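Local coordinates for thermotoga maritima TmcAL (Thermotoga maritima, PDB 5Y0T), which belongs to the HIGH nucleotidyl transferase family of the HUP clan and is modelled with adenosine-5'-rp-alpha-thio-triphosphate, at residues A[89-94]-A[180-185]. Numbering follows the deposited sequence.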
loop_
_atom_site.group_PDB
_atom_site.type_symbol
_atom_site.label_atom_id
_atom_site.label_comp_id
_atom_site.label_asym_id
_atom_site.label_seq_id
_atom_site.Cartn_x
_atom_site.Cartn_y
_atom_site.Cartn_z
ATOM N N VAL A 89 -8.343 13.070 26.368
ATOM C CA VAL A 89 -7.218 12.413 27.024
ATOM C C VAL A 89 -6.843 13.166 28.304
ATOM O O VAL A 89 -6.676 12.563 29.364
ATOM C CB VAL A 89 -5.961 12.341 26.126
ATOM C CG1 VAL A 89 -4.767 11.832 26.925
ATOM C CG2 VAL A 89 -6.182 11.425 24.887
ATOM N N LEU A 90 -6.673 14.478 28.198
ATOM C CA LEU A 90 -6.347 15.264 29.391
ATOM C C LEU A 90 -7.414 15.118 30.476
ATOM O O LEU A 90 -7.100 14.853 31.637
ATOM C CB LEU A 90 -6.167 16.736 29.021
ATOM C CG LEU A 90 -4.912 16.949 28.173
ATOM C CD1 LEU A 90 -4.726 18.428 27.806
ATOM C CD2 LEU A 90 -3.668 16.418 28.891
ATOM N N ASP A 91 -8.675 15.297 30.100
ATOM C CA ASP A 91 -9.753 15.141 31.060
ATOM C C ASP A 91 -9.783 13.724 31.669
ATOM O O ASP A 91 -10.107 13.554 32.838
ATOM C CB ASP A 91 -11.093 15.456 30.406
ATOM C CG ASP A 91 -12.251 15.310 31.370
ATOM O OD1 ASP A 91 -12.453 16.233 32.180
ATOM O OD2 ASP A 91 -12.941 14.273 31.311
ATOM N N ALA A 92 -9.436 12.714 30.876
ATOM C CA ALA A 92 -9.535 11.328 31.332
ATOM C C ALA A 92 -8.469 10.970 32.369
ATOM O O ALA A 92 -8.617 9.985 33.098
ATOM C CB ALA A 92 -9.447 10.380 30.159
ATOM N N THR A 93 -7.401 11.760 32.441
ATOM C CA THR A 93 -6.354 11.505 33.428
ATOM C C THR A 93 -6.920 11.588 34.831
ATOM O O THR A 93 -6.383 10.976 35.756
ATOM C CB THR A 93 -5.211 12.518 33.342
ATOM O OG1 THR A 93 -5.740 13.822 33.627
ATOM C CG2 THR A 93 -4.564 12.509 31.932
ATOM N N GLY A 94 -7.983 12.381 34.978
ATOM C CA GLY A 94 -8.638 12.579 36.259
ATOM C C GLY A 94 -7.936 13.597 37.141
ATOM O O GLY A 94 -8.357 13.813 38.286
ATOM N N LEU A 180 -16.519 21.664 27.011
ATOM C CA LEU A 180 -17.943 21.880 27.281
ATOM C C LEU A 180 -18.731 20.631 26.912
ATOM O O LEU A 180 -19.560 20.152 27.696
ATOM C CB LEU A 180 -18.479 23.099 26.508
ATOM C CG LEU A 180 -18.004 24.455 27.038
ATOM C CD1 LEU A 180 -18.488 25.625 26.156
ATOM C CD2 LEU A 180 -18.484 24.624 28.470
ATOM N N LYS A 181 -18.461 20.085 25.730
ATOM C CA LYS A 181 -19.194 18.893 25.289
ATOM C C LYS A 181 -19.052 17.724 26.253
ATOM O O LYS A 181 -20.023 17.015 26.515
ATOM C CB LYS A 181 -18.744 18.444 23.895
ATOM C CG LYS A 181 -19.094 19.415 22.790
ATOM C CD LYS A 181 -19.212 18.696 21.455
ATOM C CE LYS A 181 -18.145 17.628 21.306
ATOM N NZ LYS A 181 -18.061 17.114 19.913
ATOM N N ILE A 182 -17.850 17.493 26.765
ATOM C CA ILE A 182 -17.675 16.345 27.637
ATOM C C ILE A 182 -17.884 16.680 29.104
ATOM O O ILE A 182 -17.720 15.821 29.961
ATOM C CB ILE A 182 -16.276 15.681 27.448
ATOM C CG1 ILE A 182 -15.139 16.581 27.940
ATOM C CG2 ILE A 182 -16.080 15.293 25.982
ATOM C CD1 ILE A 182 -13.757 15.865 27.914
ATOM N N GLY A 183 -18.260 17.920 29.400
ATOM C CA GLY A 183 -18.565 18.281 30.775
ATOM C C GLY A 183 -17.333 18.430 31.649
ATOM O O GLY A 183 -17.397 18.253 32.854
ATOM N N SER A 184 -16.203 18.789 31.050
ATOM C CA SER A 184 -14.965 18.925 31.808
ATOM C C SER A 184 -14.932 20.210 32.649
ATOM O O SER A 184 -15.479 21.234 32.252
ATOM C CB SER A 184 -13.767 18.899 30.858
ATOM O OG SER A 184 -12.580 19.282 31.530
ATOM N N ASN A 185 -14.280 20.143 33.806
ATOM C CA ASN A 185 -14.103 21.316 34.668
ATOM C C ASN A 185 -12.762 22.022 34.462
ATOM O O ASN A 185 -12.402 22.936 35.212
ATOM C CB ASN A 185 -14.262 20.918 36.138
ATOM C CG ASN A 185 -15.719 20.765 36.533
ATOM O OD1 ASN A 185 -16.608 21.271 35.848
ATOM N ND2 ASN A 185 -15.970 20.074 37.639
#
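Ile-182 and Ser-184 lie on one side of the carboxylate plane of Asp-91, Ile-182 over the face and Ser-184 beside OD1. Ile-182 CD1 lies over that face, displaced toward CB and OD2, 3.8 Å from Asp-91 CG. It also packs on the methylene, with Asp-91 CB 3.7 Å away. The other face receives nothing from 180-185. Ser-184 OG gives a hydrogen bond of 3.1 Å to Asp-91 OD1. The donor stands 36° out of the carboxylate plane. Asp-91 reaches out with CG anti to the backbone N (chi1 -180°). Ile-182 approaches from the opposite direction.

The second oxygen, OD2, makes a salt bridge with Lys-358, which probably favours the charged form of the carboxylate. Ser-184 OG also bonds to Ile-186 N, so the hydroxyl is gripped twice. Gly-183, with positive phi, closes helix 167-182 in a Schellman motif, and Ser-184 follows directly.

The contact is small, at 114 Å² buried, and lies at the surface. It joins the C-terminal ends of helices 79-92 and 167-182. Ile-182 extends the packing along helix 79-92 to Phe-84, Val-87 and Cys-88. Beyond these ends the chain enters strands 98-103 and 187-192, parallel neighbours in the central sheet.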